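Local coordinates for protein chitinase (PDB 4TXG) that probably binds chitin and hydrolyses its glycosidic bonds, as a family 18 glycoside hydrolase does, at residues Leu413-Lys418 with Gly724-Gly729; Ala420-Trp425 with Ile436-Thr441; Asn440-Tyr445 with Gly728-Asp733; Asn476-Ser481 with Asn558-Leu563. One frame throughout, in Å; residues are numbered along the deposited sequence.

Contact 1: Leu413-Lys418 with Gly724-Gly729. With CS (cesium ion), chain K.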
loop_
_atom_site.group_PDB
_atom_site.type_symbol
_atom_site.label_atom_id
_atom_site.label_comp_id
_atom_site.label_asym_id
_atom_site.label_seq_id
_atom_site.Cartn_x
_atom_site.Cartn_y
_atom_site.Cartn_z
ATOM N N LEU A 413 -1.601 5.476 -13.922
ATOM C CA LEU A 413 -2.937 5.008 -13.539
ATOM C C LEU A 413 -3.314 3.729 -14.293
ATOM O O LEU A 413 -3.854 2.788 -13.709
ATOM C CB LEU A 413 -3.988 6.084 -13.815
ATOM C CG LEU A 413 -5.443 5.709 -13.528
ATOM C CD1 LEU A 413 -5.620 5.297 -12.072
ATOM C CD2 LEU A 413 -6.370 6.868 -13.873
ATOM N N TYR A 414 -3.042 3.728 -15.596
ATOM C CA TYR A 414 -3.422 2.635 -16.493
ATOM C C TYR A 414 -2.245 2.044 -17.257
ATOM O O TYR A 414 -1.205 2.674 -17.403
ATOM C CB TYR A 414 -4.412 3.126 -17.550
ATOM C CG TYR A 414 -5.771 3.581 -17.084
ATOM C CD1 TYR A 414 -6.491 2.866 -16.133
ATOM C CD2 TYR A 414 -6.367 4.702 -17.660
ATOM C CE1 TYR A 414 -7.753 3.274 -15.743
ATOM C CE2 TYR A 414 -7.622 5.122 -17.276
ATOM C CZ TYR A 414 -8.313 4.401 -16.324
ATOM O OH TYR A 414 -9.568 4.819 -15.955
ATOM N N ASP A 415 -2.454 0.848 -17.792
ATOM C CA ASP A 415 -1.587 0.287 -18.821
ATOM C C ASP A 415 -1.891 0.963 -20.174
ATOM O O ASP A 415 -3.053 1.283 -20.445
ATOM C CB ASP A 415 -1.810 -1.217 -18.918
ATOM C CG ASP A 415 -0.839 -1.886 -19.870
ATOM O OD1 ASP A 415 0.318 -2.121 -19.459
ATOM O OD2 ASP A 415 -1.232 -2.152 -21.021
ATOM N N ASP A 416 -0.864 1.186 -21.000
ATOM C CA ASP A 416 -1.057 1.745 -22.353
ATOM C C ASP A 416 -0.580 0.768 -23.428
ATOM O O ASP A 416 -0.511 1.111 -24.613
ATOM C CB ASP A 416 -0.340 3.111 -22.505
ATOM C CG ASP A 416 1.200 3.003 -22.550
ATOM O OD1 ASP A 416 1.767 1.932 -22.243
ATOM O OD2 ASP A 416 1.855 4.025 -22.881
ATOM N N GLY A 417 -0.260 -0.452 -23.014
ATOM C CA GLY A 417 0.158 -1.484 -23.947
ATOM C C GLY A 417 1.611 -1.346 -24.368
ATOM O O GLY A 417 2.107 -2.135 -25.179
ATOM N N LYS A 418 2.307 -0.356 -23.814
ATOM C CA LYS A 418 3.659 -0.033 -24.286
ATOM C C LYS A 418 4.716 0.068 -23.174
ATOM O O LYS A 418 5.801 0.601 -23.408
ATOM C CB LYS A 418 3.636 1.287 -25.059
ATOM C CG LYS A 418 2.793 1.281 -26.325
ATOM C CD LYS A 418 2.824 2.657 -26.983
ATOM C CE LYS A 418 1.551 2.948 -27.756
ATOM N NZ LYS A 418 0.374 3.071 -26.846
ATOM N N GLY A 724 -10.309 -8.922 -23.015
ATOM C CA GLY A 724 -9.461 -8.137 -23.889
ATOM C C GLY A 724 -8.388 -7.385 -23.135
ATOM O O GLY A 724 -8.172 -7.603 -21.942
ATOM N N SER A 725 -7.716 -6.490 -23.846
ATOM C CA SER A 725 -6.665 -5.665 -23.265
ATOM C C SER A 725 -7.201 -4.788 -22.127
ATOM O O SER A 725 -8.394 -4.472 -22.106
ATOM C CB SER A 725 -6.045 -4.809 -24.367
ATOM O OG SER A 725 -5.638 -3.556 -23.891
ATOM N N ASN A 726 -6.339 -4.416 -21.179
ATOM C CA ASN A 726 -6.753 -3.497 -20.116
ATOM C C ASN A 726 -6.235 -2.084 -20.364
ATOM O O ASN A 726 -6.125 -1.279 -19.445
ATOM C CB ASN A 726 -6.329 -4.002 -18.722
ATOM C CG ASN A 726 -4.811 -4.033 -18.515
ATOM O OD1 ASN A 726 -4.047 -4.279 -19.444
ATOM N ND2 ASN A 726 -4.380 -3.808 -17.274
ATOM N N VAL A 727 -5.949 -1.762 -21.623
ATOM C CA VAL A 727 -5.683 -0.368 -21.961
ATOM C C VAL A 727 -6.930 0.455 -21.647
ATOM O O VAL A 727 -8.047 0.087 -22.036
ATOM C CB VAL A 727 -5.284 -0.207 -23.439
ATOM C CG1 VAL A 727 -5.272 1.265 -23.833
ATOM C CG2 VAL A 727 -3.930 -0.841 -23.677
ATOM N N GLY A 728 -6.749 1.548 -20.909
ATOM C CA GLY A 728 -7.871 2.376 -20.505
ATOM C C GLY A 728 -8.549 1.864 -19.249
ATOM O O GLY A 728 -9.597 2.378 -18.838
ATOM N N GLY A 729 -7.959 0.834 -18.649
ATOM C CA GLY A 729 -8.425 0.299 -17.377
ATOM C C GLY A 729 -9.134 -1.036 -17.481
ATOM O O GLY A 729 -9.713 -1.359 -18.512
HETATM CS CS CS K . -10.112 0.265 -24.397
HETATM O O HOH W 1 -4.994 -0.317 -17.276
HETATM O O HOH W 2 -4.593 3.453 -21.006
HETATM O O HOH W 3 -9.391 -2.595 -24.256
HETATM O O HOH W 4 -10.508 -0.667 -21.001
#

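Contact 2: Ala420-Trp425 with Ile436-Thr441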
loop_
_atom_site.group_PDB
_atom_site.type_symbol
_atom_site.label_atom_id
_atom_site.label_comp_id
_atom_site.label_asym_id
_atom_site.label_seq_id
_atom_site.Cartn_x
_atom_site.Cartn_y
_atom_site.Cartn_z
ATOM N N ALA A 420 7.780 -0.434 -21.382
ATOM C CA ALA A 420 8.997 -0.994 -21.966
ATOM C C ALA A 420 9.534 -2.176 -21.160
ATOM O O ALA A 420 10.178 -3.077 -21.710
ATOM C CB ALA A 420 10.066 0.089 -22.091
ATOM N N GLU A 421 9.274 -2.172 -19.854
ATOM C CA GLU A 421 9.718 -3.269 -19.001
ATOM C C GLU A 421 8.885 -4.517 -19.265
ATOM O O GLU A 421 9.423 -5.616 -19.433
ATOM C CB GLU A 421 9.639 -2.878 -17.524
ATOM C CG GLU A 421 10.190 -3.932 -16.583
ATOM C CD GLU A 421 10.409 -3.412 -15.174
ATOM O OE1 GLU A 421 10.923 -4.186 -14.336
ATOM O OE2 GLU A 421 10.085 -2.235 -14.896
ATOM N N LEU A 422 7.568 -4.343 -19.309
ATOM C CA LEU A 422 6.664 -5.447 -19.615
ATOM C C LEU A 422 6.934 -6.020 -21.004
ATOM O O LEU A 422 6.886 -7.234 -21.192
ATOM C CB LEU A 422 5.203 -4.989 -19.493
ATOM C CG LEU A 422 4.793 -4.607 -18.068
ATOM C CD1 LEU A 422 3.283 -4.359 -17.997
ATOM C CD2 LEU A 422 5.198 -5.685 -17.088
ATOM N N ALA A 423 7.239 -5.157 -21.971
ATOM C CA ALA A 423 7.563 -5.623 -23.313
ATOM C C ALA A 423 8.847 -6.455 -23.297
ATOM O O ALA A 423 8.947 -7.483 -23.976
ATOM C CB ALA A 423 7.698 -4.445 -24.277
ATOM N N PHE A 424 9.821 -6.024 -22.509
ATOM C CA PHE A 424 11.098 -6.729 -22.470
ATOM C C PHE A 424 10.929 -8.145 -21.917
ATOM O O PHE A 424 11.637 -9.070 -22.335
ATOM C CB PHE A 424 12.114 -5.953 -21.637
ATOM C CG PHE A 424 13.492 -6.550 -21.661
ATOM C CD1 PHE A 424 14.272 -6.452 -22.798
ATOM C CD2 PHE A 424 14.004 -7.192 -20.548
ATOM C CE1 PHE A 424 15.544 -6.996 -22.829
ATOM C CE2 PHE A 424 15.281 -7.741 -20.578
ATOM C CZ PHE A 424 16.040 -7.636 -21.716
ATOM N N TRP A 425 9.984 -8.315 -20.993
ATOM C CA TRP A 425 9.735 -9.637 -20.402
ATOM C C TRP A 425 8.667 -10.435 -21.143
ATOM O O TRP A 425 8.251 -11.494 -20.664
ATOM C CB TRP A 425 9.316 -9.522 -18.933
ATOM C CG TRP A 425 10.260 -8.770 -18.049
ATOM C CD1 TRP A 425 9.941 -7.736 -17.216
ATOM C CD2 TRP A 425 11.673 -8.978 -17.907
ATOM N NE1 TRP A 425 11.064 -7.291 -16.563
ATOM C CE2 TRP A 425 12.139 -8.033 -16.970
ATOM C CE3 TRP A 425 12.588 -9.867 -18.476
ATOM C CZ2 TRP A 425 13.477 -7.953 -16.596
ATOM C CZ3 TRP A 425 13.916 -9.790 -18.099
ATOM C CH2 TRP A 425 14.349 -8.836 -17.170
ATOM N N ILE A 436 -3.218 -8.330 -20.469
ATOM C CA ILE A 436 -3.283 -7.550 -19.244
ATOM C C ILE A 436 -1.888 -7.087 -18.850
ATOM O O ILE A 436 -1.013 -7.909 -18.592
ATOM C CB ILE A 436 -3.904 -8.364 -18.103
ATOM C CG1 ILE A 436 -5.361 -8.705 -18.463
ATOM C CG2 ILE A 436 -3.820 -7.594 -16.774
ATOM C CD1 ILE A 436 -6.130 -9.372 -17.357
ATOM N N GLY A 437 -1.677 -5.772 -18.824
ATOM C CA GLY A 437 -0.433 -5.211 -18.307
ATOM C C GLY A 437 -0.640 -4.762 -16.868
ATOM O O GLY A 437 -1.665 -4.168 -16.569
ATOM N N TYR A 438 0.320 -5.024 -15.978
ATOM C CA TYR A 438 0.029 -4.900 -14.544
ATOM C C TYR A 438 0.775 -3.808 -13.777
ATOM O O TYR A 438 0.515 -3.624 -12.589
ATOM C CB TYR A 438 0.287 -6.241 -13.841
ATOM C CG TYR A 438 1.679 -6.774 -14.054
ATOM C CD1 TYR A 438 2.730 -6.385 -13.230
ATOM C CD2 TYR A 438 1.945 -7.654 -15.093
ATOM C CE1 TYR A 438 4.011 -6.864 -13.439
ATOM C CE2 TYR A 438 3.217 -8.141 -15.302
ATOM C CZ TYR A 438 4.241 -7.747 -14.477
ATOM O OH TYR A 438 5.506 -8.237 -14.701
ATOM N N LEU A 439 1.690 -3.085 -14.423
ATOM C CA LEU A 439 2.464 -2.061 -13.714
ATOM C C LEU A 439 1.703 -0.741 -13.680
ATOM O O LEU A 439 2.135 0.264 -14.254
ATOM C CB LEU A 439 3.846 -1.859 -14.362
ATOM C CG LEU A 439 4.882 -2.953 -14.090
ATOM C CD1 LEU A 439 6.218 -2.615 -14.734
ATOM C CD2 LEU A 439 5.047 -3.159 -12.584
ATOM N N ASN A 440 0.561 -0.742 -13.009
ATOM C CA ASN A 440 -0.260 0.457 -12.959
ATOM C C ASN A 440 -1.217 0.413 -11.780
ATOM O O ASN A 440 -1.520 -0.652 -11.252
ATOM C CB ASN A 440 -1.030 0.636 -14.276
ATOM C CG ASN A 440 -1.895 -0.572 -14.614
ATOM O OD1 ASN A 440 -3.039 -0.662 -14.179
ATOM N ND2 ASN A 440 -1.345 -1.512 -15.385
ATOM N N THR A 441 -1.666 1.595 -11.373
ATOM C CA THR A 441 -2.515 1.781 -10.202
ATOM C C THR A 441 -3.825 1.008 -10.310
ATOM O O THR A 441 -4.271 0.374 -9.345
ATOM C CB THR A 441 -2.804 3.287 -10.017
ATOM O OG1 THR A 441 -1.552 3.973 -9.874
ATOM C CG2 THR A 441 -3.669 3.551 -8.780
#

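Contact 3: Asn440-Tyr445 with Gly728-Asp733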
loop_
_atom_site.group_PDB
_atom_site.type_symbol
_atom_site.label_atom_id
_atom_site.label_comp_id
_atom_site.label_asym_id
_atom_site.label_seq_id
_atom_site.Cartn_x
_atom_site.Cartn_y
_atom_site.Cartn_z
ATOM N N ASN A 440 0.561 -0.742 -13.009
ATOM C CA ASN A 440 -0.260 0.457 -12.959
ATOM C C ASN A 440 -1.217 0.413 -11.780
ATOM O O ASN A 440 -1.520 -0.652 -11.252
ATOM C CB ASN A 440 -1.030 0.636 -14.276
ATOM C CG ASN A 440 -1.895 -0.572 -14.614
ATOM O OD1 ASN A 440 -3.039 -0.662 -14.179
ATOM N ND2 ASN A 440 -1.345 -1.512 -15.385
ATOM N N THR A 441 -1.666 1.595 -11.373
ATOM C CA THR A 441 -2.515 1.781 -10.202
ATOM C C THR A 441 -3.825 1.008 -10.310
ATOM O O THR A 441 -4.271 0.374 -9.345
ATOM C CB THR A 441 -2.804 3.287 -10.017
ATOM O OG1 THR A 441 -1.552 3.973 -9.874
ATOM C CG2 THR A 441 -3.669 3.551 -8.780
ATOM N N ASP A 442 -4.418 1.042 -11.498
ATOM C CA ASP A 442 -5.706 0.389 -11.742
ATOM C C ASP A 442 -5.585 -1.116 -11.511
ATOM O O ASP A 442 -6.479 -1.723 -10.903
ATOM C CB ASP A 442 -6.189 0.697 -13.169
ATOM C CG ASP A 442 -7.533 0.075 -13.495
ATOM O OD1 ASP A 442 -8.583 0.705 -13.229
ATOM O OD2 ASP A 442 -7.543 -1.044 -14.054
ATOM N N TRP A 443 -4.476 -1.712 -11.956
ATOM C CA TRP A 443 -4.301 -3.162 -11.806
ATOM C C TRP A 443 -4.169 -3.510 -10.328
ATOM O O TRP A 443 -4.798 -4.457 -9.837
ATOM C CB TRP A 443 -3.072 -3.679 -12.584
ATOM C CG TRP A 443 -2.894 -5.171 -12.403
ATOM C CD1 TRP A 443 -3.415 -6.163 -13.184
ATOM C CD2 TRP A 443 -2.184 -5.826 -11.343
ATOM N NE1 TRP A 443 -3.061 -7.399 -12.683
ATOM C CE2 TRP A 443 -2.302 -7.217 -11.553
ATOM C CE3 TRP A 443 -1.442 -5.366 -10.243
ATOM C CZ2 TRP A 443 -1.717 -8.158 -10.702
ATOM C CZ3 TRP A 443 -0.866 -6.299 -9.387
ATOM C CH2 TRP A 443 -1.006 -7.685 -9.623
ATOM N N ALA A 444 -3.351 -2.738 -9.614
ATOM C CA ALA A 444 -3.125 -2.982 -8.191
ATOM C C ALA A 444 -4.413 -2.852 -7.380
ATOM O O ALA A 444 -4.672 -3.648 -6.480
ATOM C CB ALA A 444 -2.064 -2.027 -7.656
ATOM N N TYR A 445 -5.212 -1.827 -7.672
ATOM C CA TYR A 445 -6.505 -1.687 -7.011
ATOM C C TYR A 445 -7.338 -2.955 -7.212
ATOM O O TYR A 445 -7.915 -3.514 -6.267
ATOM C CB TYR A 445 -7.260 -0.468 -7.551
ATOM C CG TYR A 445 -8.742 -0.511 -7.259
ATOM C CD1 TYR A 445 -9.230 -0.258 -5.975
ATOM C CD2 TYR A 445 -9.653 -0.816 -8.262
ATOM C CE1 TYR A 445 -10.587 -0.308 -5.706
ATOM C CE2 TYR A 445 -11.014 -0.860 -7.995
ATOM C CZ TYR A 445 -11.470 -0.613 -6.723
ATOM O OH TYR A 445 -12.828 -0.673 -6.464
ATOM N N GLY A 728 -6.749 1.548 -20.909
ATOM C CA GLY A 728 -7.871 2.376 -20.505
ATOM C C GLY A 728 -8.549 1.864 -19.249
ATOM O O GLY A 728 -9.597 2.378 -18.838
ATOM N N GLY A 729 -7.959 0.834 -18.649
ATOM C CA GLY A 729 -8.425 0.299 -17.377
ATOM C C GLY A 729 -9.134 -1.036 -17.481
ATOM O O GLY A 729 -9.713 -1.359 -18.512
ATOM N N LEU A 730 -9.085 -1.823 -16.407
ATOM C CA LEU A 730 -9.865 -3.053 -16.341
ATOM C C LEU A 730 -11.355 -2.701 -16.345
ATOM O O LEU A 730 -11.751 -1.706 -15.745
ATOM C CB LEU A 730 -9.483 -3.855 -15.095
ATOM C CG LEU A 730 -8.094 -4.495 -15.210
ATOM C CD1 LEU A 730 -7.508 -4.821 -13.825
ATOM C CD2 LEU A 730 -8.192 -5.742 -16.073
ATOM N N LYS A 731 -12.176 -3.505 -17.022
ATOM C CA LYS A 731 -13.557 -3.108 -17.302
ATOM C C LYS A 731 -14.569 -3.580 -16.264
ATOM O O LYS A 731 -15.768 -3.312 -16.393
ATOM C CB LYS A 731 -13.976 -3.617 -18.684
ATOM C CG LYS A 731 -13.188 -2.996 -19.829
ATOM C CD LYS A 731 -13.364 -3.823 -21.096
ATOM C CE LYS A 731 -12.359 -3.427 -22.172
ATOM N NZ LYS A 731 -12.310 -4.456 -23.254
ATOM N N GLY A 732 -14.094 -4.281 -15.244
ATOM C CA GLY A 732 -14.947 -4.736 -14.161
ATOM C C GLY A 732 -14.105 -5.182 -12.981
ATOM O O GLY A 732 -12.881 -5.249 -13.085
ATOM N N ASP A 733 -14.763 -5.482 -11.863
ATOM C CA ASP A 733 -14.094 -5.927 -10.641
ATOM C C ASP A 733 -13.782 -7.429 -10.622
ATOM O O ASP A 733 -12.703 -7.839 -10.178
ATOM C CB ASP A 733 -14.953 -5.609 -9.410
ATOM C CG ASP A 733 -15.060 -4.121 -9.121
ATOM O OD1 ASP A 733 -14.263 -3.331 -9.667
ATOM O OD2 ASP A 733 -15.940 -3.743 -8.313
HETATM O O HOH W 5 -10.873 -0.236 -13.629
HETATM O O HOH W 6 -14.392 -0.766 -8.726
#

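Contact 4: Asn476-Ser481 with Asn558-Leu563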
loop_
_atom_site.group_PDB
_atom_site.type_symbol
_atom_site.label_atom_id
_atom_site.label_comp_id
_atom_site.label_asym_id
_atom_site.label_seq_id
_atom_site.Cartn_x
_atom_site.Cartn_y
_atom_site.Cartn_z
ATOM N N ASN A 476 10.035 11.608 -26.378
ATOM C CA ASN A 476 10.315 12.548 -25.292
ATOM C C ASN A 476 10.714 11.793 -24.017
ATOM O O ASN A 476 10.291 12.136 -22.912
ATOM C CB ASN A 476 9.112 13.469 -25.031
ATOM C CG ASN A 476 8.970 14.556 -26.088
ATOM O OD1 ASN A 476 9.891 14.807 -26.859
ATOM N ND2 ASN A 476 7.822 15.218 -26.112
ATOM N N GLY A 477 11.537 10.759 -24.191
ATOM C CA GLY A 477 12.031 9.963 -23.079
ATOM C C GLY A 477 11.132 8.823 -22.626
ATOM O O GLY A 477 11.602 7.866 -22.002
ATOM N N LEU A 478 9.840 8.920 -22.919
ATOM C CA LEU A 478 8.880 7.929 -22.426
ATOM C C LEU A 478 9.125 6.559 -23.045
ATOM O O LEU A 478 9.142 6.424 -24.263
ATOM C CB LEU A 478 7.442 8.370 -22.714
ATOM C CG LEU A 478 6.352 7.411 -22.223
ATOM C CD1 LEU A 478 6.298 7.405 -20.692
ATOM C CD2 LEU A 478 5.000 7.809 -22.805
ATOM N N TRP A 479 9.298 5.557 -22.183
ATOM C CA TRP A 479 9.599 4.177 -22.573
ATOM C C TRP A 479 10.942 4.084 -23.286
ATOM O O TRP A 479 11.186 3.159 -24.064
ATOM C CB TRP A 479 8.487 3.572 -23.447
ATOM C CG TRP A 479 7.105 3.612 -22.823
ATOM C CD1 TRP A 479 5.943 3.977 -23.449
ATOM C CD2 TRP A 479 6.742 3.290 -21.466
ATOM N NE1 TRP A 479 4.889 3.898 -22.575
ATOM C CE2 TRP A 479 5.348 3.473 -21.353
ATOM C CE3 TRP A 479 7.458 2.861 -20.338
ATOM C CZ2 TRP A 479 4.656 3.251 -20.163
ATOM C CZ3 TRP A 479 6.759 2.638 -19.151
ATOM C CH2 TRP A 479 5.375 2.832 -19.080
ATOM N N GLY A 480 11.818 5.037 -22.986
ATOM C CA GLY A 480 13.195 4.973 -23.425
ATOM C C GLY A 480 14.038 4.129 -22.490
ATOM O O GLY A 480 13.517 3.413 -21.629
ATOM N N SER A 481 15.350 4.217 -22.663
ATOM C CA SER A 481 16.281 3.396 -21.906
ATOM C C SER A 481 17.426 4.231 -21.366
ATOM O O SER A 481 17.954 5.105 -22.053
ATOM C CB SER A 481 16.835 2.268 -22.780
ATOM O OG SER A 481 17.828 1.542 -22.078
ATOM N N ASN A 558 5.359 17.268 -20.350
ATOM C CA ASN A 558 4.621 16.372 -21.221
ATOM C C ASN A 558 3.499 15.739 -20.430
ATOM O O ASN A 558 3.587 15.627 -19.213
ATOM C CB ASN A 558 5.535 15.278 -21.775
ATOM C CG ASN A 558 6.439 15.775 -22.874
ATOM O OD1 ASN A 558 6.243 15.444 -24.044
ATOM N ND2 ASN A 558 7.431 16.581 -22.511
ATOM N N TYR A 559 2.442 15.317 -21.111
ATOM C CA TYR A 559 1.386 14.589 -20.416
ATOM C C TYR A 559 0.847 13.500 -21.315
ATOM O O TYR A 559 0.645 13.710 -22.512
ATOM C CB TYR A 559 0.249 15.523 -19.984
ATOM C CG TYR A 559 -0.708 14.878 -18.992
ATOM C CD1 TYR A 559 -0.414 14.866 -17.638
ATOM C CD2 TYR A 559 -1.894 14.283 -19.409
ATOM C CE1 TYR A 559 -1.269 14.278 -16.712
ATOM C CE2 TYR A 559 -2.761 13.684 -18.487
ATOM C CZ TYR A 559 -2.440 13.694 -17.143
ATOM O OH TYR A 559 -3.278 13.120 -16.212
ATOM N N ASN A 560 0.611 12.333 -20.732
ATOM C CA ASN A 560 0.006 11.233 -21.459
ATOM C C ASN A 560 -1.287 10.823 -20.752
ATOM O O ASN A 560 -1.247 10.289 -19.646
ATOM C CB ASN A 560 1.003 10.067 -21.552
ATOM C CG ASN A 560 0.479 8.900 -22.362
ATOM O OD1 ASN A 560 -0.570 8.343 -22.060
ATOM N ND2 ASN A 560 1.224 8.515 -23.393
ATOM N N GLY A 561 -2.429 11.087 -21.387
ATOM C CA GLY A 561 -3.721 10.809 -20.769
ATOM C C GLY A 561 -4.062 9.329 -20.668
ATOM O O GLY A 561 -4.875 8.930 -19.832
ATOM N N ALA A 562 -3.454 8.511 -21.522
ATOM C CA ALA A 562 -3.657 7.066 -21.443
ATOM C C ALA A 562 -3.037 6.519 -20.164
ATOM O O ALA A 562 -3.506 5.534 -19.596
ATOM C CB ALA A 562 -3.065 6.374 -22.680
ATOM N N LEU A 563 -1.981 7.182 -19.700
ATOM C CA LEU A 563 -1.270 6.764 -18.497
ATOM C C LEU A 563 -1.643 7.593 -17.268
ATOM O O LEU A 563 -1.312 7.223 -16.148
ATOM C CB LEU A 563 0.243 6.870 -18.724
ATOM C CG LEU A 563 0.838 5.982 -19.819
ATOM C CD1 LEU A 563 2.252 6.429 -20.201
ATOM C CD2 LEU A 563 0.826 4.538 -19.339
#

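Contact 1: Leu413-Lys418 with Gly724-Gly729
The phenol ring of Y414 lies flat against the G728-G729 peptide. G728 C sits over the ring centre, 3.6 Å above its plane, and the CA of G728 makes a CH-pi contact with the same face, while CG of L413 covers the opposite one. G729 CA comes within 3.4 Å of Y414 CD1, a closeness suited to glycine.

D415 joins residues 724-729 largely through its backbone. Its O receives a CA-H...O contact from V727 CA at 3.5 Å, and one water bridges D415 N and N726 O, another D415 O and G728 N. D415 CB packs 3.8 Å from N726 OD1; with CG anti to the backbone N (chi1 -174°), the carboxylate plane is 16° from that of the amide, whose ND2 is bonded to G437 O. D415 OD2 closes an Asx turn on G417 N, and OD1 is bonded to Y428 OH.

V727 lays CG2 3.7 Å from G417 N, and its carbonyl O binds a cesium ion at 3.1 Å.

An ST turn from S725 OG to V727 N and a type II beta turn from N726 to G729 shape this glycine-rich loop of the C-terminal domain, which docks on a loop of the family 18 domain.

Contact 2: Ala420-Trp425 with Ile436-Thr441
The carbonyl oxygen of G437, a residue packed under L422 of helix 420-424, is gripped by two amide groups. N440 ND2 donates to it over 2.9 Å, from well above the carbonyl plane, though the oxygen lies almost in the amide plane of N440. The second donor is N726 ND2, from the loop before strand 734-740. Together they fix the backbone just where the helix leans on it.

L422 carries most of the contact by dividing its two methyls. CD1 points into the backbone, 3.8 Å from G437 CA and 3.6 Å from Y438 N. CD2 meets the hydroxyl end of Y438, 3.5 Å from CZ, and also touches L439 CD1 at 4.0 Å. Y438 has CG lodged between its backbone N and carbonyl carbon (chi1 56°), a torsion that brings the far end of the ring back to the leucine.

L439, the centre of an inverse gamma turn, sends CD1 on to E421, where OE2 lies 3.9 Å away. The extended E421 chain runs roughly perpendicular to this leucine, and its other oxygen, OE1, lies in plane at the edge of the W425 indole.

At the start of the helix, D419 OD1 accepts from the backbone N of both E421 and L422. Between helix and loop, however, the chemistry is dispersive: shape fit of leucine methyls holds them together, at the price of a Y438 N that is buried without a hydrogen-bond partner.

Contact 3: Asn440-Tyr445 with Gly728-Asp733
D442 and L730 make the direct polar link. L730 N donates to D442 OD2 over 2.9 Å in a nearly straight bond (174°), although it comes from above the carboxylate plane. CG of D442, anti to the backbone N (chi1 -179°), extends the carboxylate toward the loop. OD1 is held separately, by W591 NE1 and by a water that also donates to L730 O. Each carboxylate oxygen therefore has its own donors, which probably favours the ionised form. Carbons pack round OD2 beside the hydrogen bond: L730 CB and CG lie 3.6 and 3.7 Å from it, and G729 CA 3.7 Å.

A second water joins Y445 and D733. It lies at the edge of the tyrosine ring, in plane, and bridges Y445 OH and D733 OD1, at 2.8 and 2.7 Å.

Apolar packing is lighter and falls to L730, whose CD1 lies 4.4 Å from W443 CD1. The indole itself is tied by NE1 to S702 O.

Within the helical segment, N440 is the N-cap: its OD1 accepts from W443 N at 2.8 Å, with the donor above the carbonyl plane.

Helix 441-448 belongs to the outer helical layer of the TIM barrel. On one side T441 and Y445 pack on barrel strand 457-462, and Y445 meets W591 of helix 582-594 edge to face; D442, W443 and Y445 also contact the loop of the C-terminal domain that leads into strand 734-740.

Contact 4: Asn476-Ser481 with Asn558-Leu563
The indole of W479, which meets L563 through CZ2, has CD1 of L478 over the centre of one face, 4.1 Å above the ring plane. Its NE1 is bonded to D416 OD2. The other flat groups are the amides of N476 and N558, whose planes stand 77° apart. N476 ND2 donates to N558 OD1 over an unusually short 2.6 Å, so the exact length is doubtful; the bond is bent (146°), and each partner is tilted from the plane of the other. N558 ND2 is turned to the backbone O of Q556.

Farther along the segments the contact becomes apolar. L478, with CG anti to the backbone N (chi1 -179°), reaches L563 tip to tip, CD2 to CD1 at 4.0 Å. The same L563 CD1 lies 4.0 Å from W479 CZ2, the two side chains running alongside one another, oppositely directed. L478 CD2 also touches the amide of N560, 3.9 Å from ND2.

Both partners are presented by tight turns. L478 and W479 are the central residues of a type II turn from G477 to G480, W479 taking the positive phi. N560 OD1 accepts from L563 N at 3.0 Å, an Asx motif in the turn carrying L563, whose side chain points toward residues 476-481.

N558 to N560 end strand 556-560, an outermost strand of a four-stranded antiparallel sheet, paired with 565-570. This sheet, inserted between barrel strand 457-462 and helix 582-594, is consistent with the insertion domain of family 18 chitinases. N476 rests on W569 of strand 565-570, and Y559 packs on helix 582-594.

Contacts 1 and 3 bring the same loop of the C-terminal domain, through shared G728 and G729, against the catalytic domain; contacts 2 and 4 stay within that domain. Contact 3 is the buried one and relies on a direct carboxylate bond with water links, whereas contact 1, partly buried, rests on ring packing and water bridges beside a cesium ion. Contact 2, also partly buried, is apolar, and contact 4, at the surface, combines an amide pair with leucine packing. Polar bonds tie contact 1 to each of the others; among them, L413 with D442 joins it to contact 3 and L413 with L563 to contact 4. Contacts 3 and 4 do not touch.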